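Local coordinates for 7,8-dihydro-6-hydroxymethylpterin pyrophosphokinase-dihydropteroate synthase (PDB 6JWS), which probably catalyses two successive steps of folate biosynthesis, pyrophosphorylation of 6-hydroxymethyl-7,8-dihydropterin by ATP and its condensation with 4-aminobenzoate to give 7,8-dihydropteroate, at residues P454-F459 against D496-L501; I479-D482 against V488-E491. The protein carries 1 engineered substitution. One frame throughout, in Å; residues are numbered along the deposited sequence.

Interaction 1 (P454-F459 against D496-L501); sequences PVLQLF and DLVDIL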
ATOM      1  N   PRO B 454      11.464 -10.909 -38.682  1.00 21.87           N
ATOM      2  CA  PRO B 454      10.400 -10.505 -39.613  1.00 23.17           C
ATOM      3  C   PRO B 454       9.319  -9.674 -38.917  1.00 23.99           C
ATOM      4  O   PRO B 454       8.880  -8.640 -39.441  1.00 25.03           O
ATOM      5  CB  PRO B 454       9.847 -11.833 -40.190  1.00 21.95           C
ATOM      6  CG  PRO B 454      10.994 -12.825 -40.001  1.00 22.00           C
ATOM      7  CD  PRO B 454      11.703 -12.366 -38.731  1.00 21.89           C
ATOM      8  N   VAL B 455       8.910 -10.121 -37.720  1.00 22.30           N
ATOM      9  CA  VAL B 455       7.910  -9.402 -36.941  1.00 20.39           C
ATOM     10  C   VAL B 455       8.383  -7.976 -36.682  1.00 21.12           C
ATOM     11  O   VAL B 455       7.633  -7.021 -36.913  1.00 21.01           O
ATOM     12  CB  VAL B 455       7.582 -10.114 -35.619  1.00 19.26           C
ATOM     13  CG1 VAL B 455       6.806  -9.193 -34.690  1.00 19.41           C
ATOM     14  CG2 VAL B 455       6.796 -11.397 -35.875  1.00 18.52           C
ATOM     15  N   LEU B 456       9.639  -7.837 -36.237  1.00 20.68           N
ATOM     16  CA  LEU B 456      10.136  -6.520 -35.865  1.00 21.40           C
ATOM     17  C   LEU B 456      10.244  -5.627 -37.093  1.00 22.69           C
ATOM     18  O   LEU B 456      10.046  -4.414 -36.962  1.00 22.34           O
ATOM     19  CB  LEU B 456      11.486  -6.632 -35.150  1.00 20.62           C
ATOM     20  CG  LEU B 456      11.414  -7.056 -33.683  1.00 20.25           C
ATOM     21  CD1 LEU B 456      12.802  -7.308 -33.120  1.00 18.53           C
ATOM     22  CD2 LEU B 456      10.665  -6.024 -32.853  1.00 19.68           C
ATOM     23  N   GLN B 457      10.608  -6.236 -38.240  1.00 21.92           N
ATOM     24  CA  GLN B 457      10.720  -5.552 -39.523  1.00 23.96           C
ATOM     25  C   GLN B 457       9.352  -5.026 -39.972  1.00 22.75           C
ATOM     26  O   GLN B 457       9.237  -3.872 -40.363  1.00 24.19           O
ATOM     27  CB  GLN B 457      11.335  -6.481 -40.578  1.00 27.10           C
ATOM     28  CG  GLN B 457      12.854  -6.403 -40.650  1.00 30.27           C
ATOM     29  CD  GLN B 457      13.506  -7.579 -41.336  1.00 36.45           C
ATOM     30  OE1 GLN B 457      12.893  -8.621 -41.588  1.00 40.92           O
ATOM     31  NE2 GLN B 457      14.792  -7.430 -41.615  1.00 38.26           N
ATOM     32  N   LEU B 458       8.317  -5.866 -39.904  1.00 21.40           N
ATOM     33  CA  LEU B 458       6.962  -5.467 -40.255  1.00 23.15           C
ATOM     34  C   LEU B 458       6.468  -4.369 -39.306  1.00 25.55           C
ATOM     35  O   LEU B 458       5.836  -3.404 -39.744  1.00 25.60           O
ATOM     36  CB  LEU B 458       6.064  -6.713 -40.235  1.00 23.23           C
ATOM     37  CG  LEU B 458       4.601  -6.510 -40.649  1.00 25.99           C
ATOM     38  CD1 LEU B 458       4.496  -5.878 -42.029  1.00 26.95           C
ATOM     39  CD2 LEU B 458       3.827  -7.819 -40.628  1.00 24.87           C
ATOM     40  N   PHE B 459       6.787  -4.487 -38.004  1.00 25.06           N
ATOM     41  CA  PHE B 459       6.360  -3.460 -37.064  1.00 24.70           C
ATOM     42  C   PHE B 459       6.963  -2.105 -37.432  1.00 25.56           C
ATOM     43  O   PHE B 459       6.263  -1.088 -37.404  1.00 26.93           O
ATOM     44  CB  PHE B 459       6.697  -3.810 -35.611  1.00 23.20           C
ATOM     45  CG  PHE B 459       6.329  -2.698 -34.671  1.00 22.42           C
ATOM     46  CD1 PHE B 459       5.014  -2.522 -34.268  1.00 21.64           C
ATOM     47  CD2 PHE B 459       7.288  -1.794 -34.238  1.00 22.09           C
ATOM     48  CE1 PHE B 459       4.669  -1.475 -33.426  1.00 22.82           C
ATOM     49  CE2 PHE B 459       6.936  -0.745 -33.400  1.00 22.49           C
ATOM     50  CZ  PHE B 459       5.627  -0.583 -33.002  1.00 22.31           C
ATOM     51  N   ASP B 496      18.066  -1.208 -36.516  1.00 26.08           N
ATOM     52  CA  ASP B 496      17.319  -0.301 -35.648  1.00 26.20           C
ATOM     53  C   ASP B 496      15.935  -0.860 -35.330  1.00 22.85           C
ATOM     54  O   ASP B 496      14.934  -0.153 -35.392  1.00 20.96           O
ATOM     55  CB  ASP B 496      17.295   1.141 -36.174  1.00 34.04           C
ATOM     56  CG  ASP B 496      18.647   1.840 -36.064  1.00 49.36           C
ATOM     57  OD1 ASP B 496      19.470   1.696 -37.004  1.00 54.90           O
ATOM     58  OD2 ASP B 496      18.887   2.511 -35.022  1.00 59.68           O
ATOM     59  N   LEU B 497      15.887  -2.138 -34.953  1.00 20.56           N
ATOM     60  CA  LEU B 497      14.603  -2.774 -34.710  1.00 19.71           C
ATOM     61  C   LEU B 497      14.252  -2.737 -33.223  1.00 17.82           C
ATOM     62  O   LEU B 497      13.104  -3.009 -32.888  1.00 17.85           O
ATOM     63  CB  LEU B 497      14.627  -4.216 -35.254  1.00 19.90           C
ATOM     64  CG  LEU B 497      14.913  -4.356 -36.756  1.00 20.20           C
ATOM     65  CD1 LEU B 497      14.842  -5.805 -37.198  1.00 19.68           C
ATOM     66  CD2 LEU B 497      13.933  -3.524 -37.572  1.00 20.35           C
ATOM     67  N   VAL B 498      15.228  -2.419 -32.354  1.00 16.19           N
ATOM     68  CA  VAL B 498      15.061  -2.581 -30.917  1.00 16.64           C
ATOM     69  C   VAL B 498      15.789  -1.469 -30.165  1.00 17.16           C
ATOM     70  O   VAL B 498      16.749  -0.896 -30.684  1.00 18.38           O
ATOM     71  CB  VAL B 498      15.504  -3.976 -30.413  1.00 16.77           C
ATOM     72  CG1 VAL B 498      14.708  -5.094 -31.064  1.00 16.08           C
ATOM     73  CG2 VAL B 498      17.003  -4.213 -30.572  1.00 15.54           C
ATOM     74  N   ASP B 499      15.343  -1.225 -28.921  1.00 16.61           N
ATOM     75  CA  ASP B 499      15.980  -0.311 -27.989  1.00 16.62           C
ATOM     76  C   ASP B 499      16.682  -1.025 -26.829  1.00 15.61           C
ATOM     77  O   ASP B 499      17.665  -0.512 -26.320  1.00 15.78           O
ATOM     78  CB  ASP B 499      14.935   0.637 -27.415  1.00 18.51           C
ATOM     79  CG  ASP B 499      14.211   1.331 -28.542  1.00 21.12           C
ATOM     80  OD1 ASP B 499      14.915   2.051 -29.303  1.00 21.04           O
ATOM     81  OD2 ASP B 499      12.972   1.088 -28.688  1.00 20.92           O
ATOM     82  N   ILE B 500      16.150  -2.157 -26.356  1.00 14.49           N
ATOM     83  CA  ILE B 500      16.573  -2.710 -25.075  1.00 13.23           C
ATOM     84  C   ILE B 500      16.911  -4.188 -25.259  1.00 11.95           C
ATOM     85  O   ILE B 500      16.132  -4.913 -25.868  1.00 11.94           O
ATOM     86  CB  ILE B 500      15.466  -2.533 -24.001  1.00 13.47           C
ATOM     87  CG1 ILE B 500      15.277  -1.066 -23.603  1.00 12.81           C
ATOM     88  CG2 ILE B 500      15.752  -3.406 -22.771  1.00 12.63           C
ATOM     89  CD1 ILE B 500      14.067  -0.792 -22.734  1.00 11.94           C
ATOM     90  N   LEU B 501      18.076  -4.614 -24.749  1.00 11.36           N
ATOM     91  CA  LEU B 501      18.353  -6.033 -24.589  1.00 11.06           C
ATOM     92  C   LEU B 501      17.745  -6.528 -23.269  1.00 11.59           C
ATOM     93  O   LEU B 501      18.031  -6.009 -22.190  1.00 11.47           O
ATOM     94  CB  LEU B 501      19.867  -6.285 -24.662  1.00 10.05           C
ATOM     95  CG  LEU B 501      20.336  -7.711 -24.319  1.00  9.97           C
ATOM     96  CD1 LEU B 501      19.790  -8.740 -25.312  1.00  9.74           C
ATOM     97  CD2 LEU B 501      21.853  -7.801 -24.298  1.00  8.95           C
TER
HETATM   98  O   HOH W   1      10.915  -2.550 -34.716  1.00 24.24           O
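Leu456 reaches out from its helix and packs on Leu497 and Val498. Its CB already touches the partner: it lies 4.0 Å from CB of Leu497, and CD1 of Leu497 closes on it from the same residue. Beyond CB the chain divides into two methyls with different neighbours. CD1 of Leu456 meets CG1 of Val498 at 3.6 Å, the closest approach between the two segments, and the two side chains cross at about a right angle. CD2 instead faces a backbone group and lies 3.9 Å from O of Leu497. The chi1 of -78° sets CG of Leu456 beside its backbone N, and the nearly straight chi2 of 173° carries CD1 on to the valine.

In the TIM barrel of the dihydropteroate synthase part, helix 448-464 belongs to the outer layer. Here it meets the turn that leads from helix 486-494 into strand 500-503. That turn starts with a Schellman motif. Asp496, with positive phi, is its C-prime residue, and Leu497 N bonds back to Cys492 O. The motif ends the helix and brings Leu497, whose N closes it, and then Val498 to Leu456. Leu456 also touches Cys492 and, on the strand side, Ile479.

Leu497 has a second neighbour on the helix. Its CD1 lies 4.0 Å from CG of Gln457, so the aliphatic part of the glutamine covers the margin of the leucine pair. Gln457 is partly exposed, whereas both leucines and Val498 are buried. The polar link is a single water. It donates to O of Leu456 at 3.0 Å and to O of Leu497 at 2.9 Å, bridging the two carbonyl oxygens. The ring of Phe459 presents its edge to this water, which lies in the ring plane.

Interaction 2 (I479-D482 against V488-E491); sequences ISID and VFKE. With PT1 (pteroic acid), chain I.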
ATOM      1  N   ILE B 479      11.102  -0.696 -27.659  1.00 17.34           N
ATOM      2  CA  ILE B 479      11.080  -2.107 -28.017  1.00 15.86           C
ATOM      3  C   ILE B 479      12.198  -2.834 -27.276  1.00 15.50           C
ATOM      4  O   ILE B 479      13.378  -2.496 -27.409  1.00 15.36           O
ATOM      5  CB  ILE B 479      11.184  -2.316 -29.547  1.00 16.49           C
ATOM      6  CG1 ILE B 479      10.078  -1.584 -30.318  1.00 16.96           C
ATOM      7  CG2 ILE B 479      11.201  -3.793 -29.895  1.00 15.35           C
ATOM      8  CD1 ILE B 479       8.685  -1.897 -29.811  1.00 18.03           C
ATOM      9  N   SER B 480      11.810  -3.905 -26.583  1.00 14.17           N
ATOM     10  CA  SER B 480      12.748  -4.768 -25.896  1.00 14.70           C
ATOM     11  C   SER B 480      12.770  -6.151 -26.557  1.00 14.20           C
ATOM     12  O   SER B 480      11.723  -6.718 -26.889  1.00 13.73           O
ATOM     13  CB  SER B 480      12.344  -4.850 -24.433  1.00 14.69           C
ATOM     14  OG  SER B 480      13.172  -5.761 -23.739  1.00 18.39           O
ATOM     15  N   ILE B 481      13.968  -6.721 -26.719  1.00 14.16           N
ATOM     16  CA  ILE B 481      14.054  -8.074 -27.266  1.00 14.18           C
ATOM     17  C   ILE B 481      14.553  -9.039 -26.193  1.00 14.11           C
ATOM     18  O   ILE B 481      15.627  -8.853 -25.636  1.00 13.94           O
ATOM     19  CB  ILE B 481      14.888  -8.157 -28.563  1.00 13.80           C
ATOM     20  CG1 ILE B 481      15.098  -9.608 -28.999  1.00 14.88           C
ATOM     21  CG2 ILE B 481      16.220  -7.427 -28.462  1.00 14.17           C
ATOM     22  CD1 ILE B 481      15.276  -9.745 -30.488  1.00 15.12           C
ATOM     23  N   ASP B 482      13.752 -10.071 -25.929  1.00 14.16           N
ATOM     24  CA  ASP B 482      14.075 -11.125 -24.991  1.00 13.71           C
ATOM     25  C   ASP B 482      14.952 -12.140 -25.720  1.00 13.54           C
ATOM     26  O   ASP B 482      14.438 -13.103 -26.308  1.00 13.81           O
ATOM     27  CB  ASP B 482      12.781 -11.761 -24.476  1.00 14.82           C
ATOM     28  CG  ASP B 482      12.939 -12.787 -23.355  1.00 17.27           C
ATOM     29  OD1 ASP B 482      14.066 -13.290 -23.133  1.00 16.94           O
ATOM     30  OD2 ASP B 482      11.920 -13.081 -22.689  1.00 20.22           O
ATOM     31  N   VAL B 488      21.241 -12.661 -33.055  1.00 15.86           N
ATOM     32  CA  VAL B 488      19.903 -12.098 -33.116  1.00 15.88           C
ATOM     33  C   VAL B 488      19.971 -10.629 -32.707  1.00 16.01           C
ATOM     34  O   VAL B 488      19.532  -9.754 -33.455  1.00 15.71           O
ATOM     35  CB  VAL B 488      18.908 -12.917 -32.264  1.00 16.78           C
ATOM     36  CG1 VAL B 488      17.599 -12.167 -32.015  1.00 17.04           C
ATOM     37  CG2 VAL B 488      18.633 -14.284 -32.893  1.00 16.08           C
ATOM     38  N   PHE B 489      20.583 -10.351 -31.546  1.00 15.18           N
ATOM     39  CA  PHE B 489      20.650  -8.979 -31.082  1.00 14.96           C
ATOM     40  C   PHE B 489      21.365  -8.089 -32.096  1.00 16.29           C
ATOM     41  O   PHE B 489      20.928  -6.961 -32.309  1.00 16.45           O
ATOM     42  CB  PHE B 489      21.271  -8.831 -29.684  1.00 13.94           C
ATOM     43  CG  PHE B 489      21.075  -7.442 -29.094  1.00 13.67           C
ATOM     44  CD1 PHE B 489      19.805  -6.959 -28.809  1.00 12.61           C
ATOM     45  CD2 PHE B 489      22.155  -6.612 -28.822  1.00 13.05           C
ATOM     46  CE1 PHE B 489      19.621  -5.689 -28.273  1.00 13.08           C
ATOM     47  CE2 PHE B 489      21.970  -5.360 -28.248  1.00 13.09           C
ATOM     48  CZ  PHE B 489      20.704  -4.888 -27.997  1.00 12.71           C
ATOM     49  N   LYS B 490      22.469  -8.581 -32.688  1.00 18.44           N
ATOM     50  CA  LYS B 490      23.240  -7.804 -33.655  1.00 22.09           C
ATOM     51  C   LYS B 490      22.386  -7.390 -34.862  1.00 21.11           C
ATOM     52  O   LYS B 490      22.383  -6.235 -35.263  1.00 21.72           O
ATOM     53  CB  LYS B 490      24.513  -8.549 -34.081  1.00 24.43           C
ATOM     54  CG  LYS B 490      25.393  -7.786 -35.063  1.00 28.03           C
ATOM     55  CD  LYS B 490      26.722  -8.475 -35.373  1.00 33.06           C
ATOM     56  CE  LYS B 490      27.364  -7.995 -36.661  1.00 37.25           C
ATOM     57  NZ  LYS B 490      27.385  -6.515 -36.761  1.00 37.70           N
ATOM     58  N   GLU B 491      21.628  -8.323 -35.426  1.00 22.01           N
ATOM     59  CA  GLU B 491      20.828  -8.003 -36.601  1.00 23.82           C
ATOM     60  C   GLU B 491      19.754  -6.982 -36.225  1.00 23.62           C
ATOM     61  O   GLU B 491      19.394  -6.144 -37.043  1.00 26.77           O
ATOM     62  CB  GLU B 491      20.213  -9.270 -37.208  1.00 23.72           C
ATOM     63  CG  GLU B 491      19.556  -9.031 -38.562  1.00 26.71           C
ATOM     64  CD  GLU B 491      18.803 -10.201 -39.179  1.00 28.32           C
ATOM     65  OE1 GLU B 491      18.785 -11.296 -38.586  1.00 29.74           O
ATOM     66  OE2 GLU B 491      18.204 -10.007 -40.246  1.00 32.29           O
TER
HETATM   67  C2  PT1 I 801      11.033 -12.526 -16.647  1.00  8.52           C
HETATM   68  C3  PT1 I 801      10.753 -13.336 -17.833  1.00  8.58           C
HETATM   69  C5  PT1 I 801      11.431 -12.936 -19.070  1.00  8.38           C
HETATM   70  N6  PT1 I 801       9.914 -14.400 -17.826  1.00  9.25           N
HETATM   71  C7  PT1 I 801      12.517 -11.156 -17.889  1.00  8.49           C
HETATM   72  N9  PT1 I 801      12.271 -11.862 -19.040  1.00  8.42           N
HETATM   73  C10 PT1 I 801       9.731 -15.115 -18.967  1.00  9.10           C
HETATM   74  N11 PT1 I 801      13.389 -10.084 -17.886  1.00  8.25           N
HETATM   75  C12 PT1 I 801      10.394 -14.758 -20.134  1.00  8.68           C
HETATM   76  C21 PT1 I 801       6.610 -20.072 -14.059  1.00 11.14           C
HETATM   77  O22 PT1 I 801       5.367 -20.254 -14.167  1.00 12.07           O
HETATM   78  O1  PT1 I 801      10.454 -12.837 -15.481  1.00  8.65           O
HETATM   79  N4  PT1 I 801      11.886 -11.482 -16.728  1.00  8.46           N
HETATM   80  N8  PT1 I 801      11.206 -13.679 -20.167  1.00  8.24           N
HETATM   81  C13 PT1 I 801       8.832 -16.322 -18.926  1.00  9.75           C
HETATM   82  N14 PT1 I 801       9.514 -17.391 -18.146  1.00 10.13           N
HETATM   83  C15 PT1 I 801       8.839 -18.041 -17.169  1.00 10.05           C
HETATM   84  C16 PT1 I 801       9.526 -18.522 -16.034  1.00  9.83           C
HETATM   85  C17 PT1 I 801       7.428 -18.235 -17.322  1.00  9.72           C
HETATM   86  C18 PT1 I 801       8.793 -19.188 -15.022  1.00 10.20           C
HETATM   87  C19 PT1 I 801       6.711 -18.921 -16.309  1.00 10.02           C
HETATM   88  C20 PT1 I 801       7.391 -19.378 -15.153  1.00 10.55           C
HETATM   89  O23 PT1 I 801       7.202 -20.461 -13.039  1.00 11.41           O
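Ile481 packs against helix 486-494, with one branch for each of two partners. Its CD1 meets CG1 of Val488 at 3.7 Å. Its CG2 comes to the edge of the Phe489 ring, 3.6 Å from CD1 and close to the ring plane. CE1 of the same ring is 3.8 Å from that methyl. The phenyl group therefore offers its rim to the isoleucine, not a face. A chi1 of 173° sends CG1 of Ile481 away from the backbone N, and the chain runs on to Val488. The CB of Phe489 is not aimed straight at the strand, but the end of its ring comes nearer.

This tight part is wholly apolar and buried. The side of the helix turned from the strand is looser. Lys490 and Glu491 are partly exposed and do not touch the strand segment. Their charges pair with residues beyond the two segments: Lys490 forms a salt bridge with Asp494 in its own helix, and Glu491 forms one with Arg449 of helix 448-464.

The other face of the strand serves the pterin site. Side chains alternate along it, so Ser480 and Asp482 point into the barrel while Ile481 points out to the helix. Asp482 brings OD2 to 2.7 Å from N8 of the bound pteroic acid. The ligand is also hydrogen-bonded to Asn502, Asp575, Lys609 and Arg610. OG of Ser480 is hydrogen-bonded to Asp430 on strand 428-432.

Strand 478-482, helix 486-494 and strand 500-503 make one beta-alpha-beta unit of the TIM barrel. Phe489 reaches on to Leu501 of the second strand, while Ile481 touches Val452 and Val488 touches Glu448, both on the preceding helix 448-464.

In the fold
The two interactions are neighbours in the same TIM barrel, with centres about 7 Å apart. The order along the chain is 454-459, 479-482, 488-491, 496-501, so interaction 2 falls wholly between the two halves of interaction 1. They share the parallel sheet, in which strands 478-482 and 500-503 are neighbours. Hydrogen bonds join them directly, among them Asp499 OD2 to Ile479 N, at 2.8 Å, and Ile481 N to Ile500 O, at 2.9 Å. Interaction 1 ties helix 448-464 to the turn entering strand 500-503. Interaction 2 sets helix 486-494, which leads into that turn, on strand 478-482, whose inner face carries Asp482 to the pteroic acid.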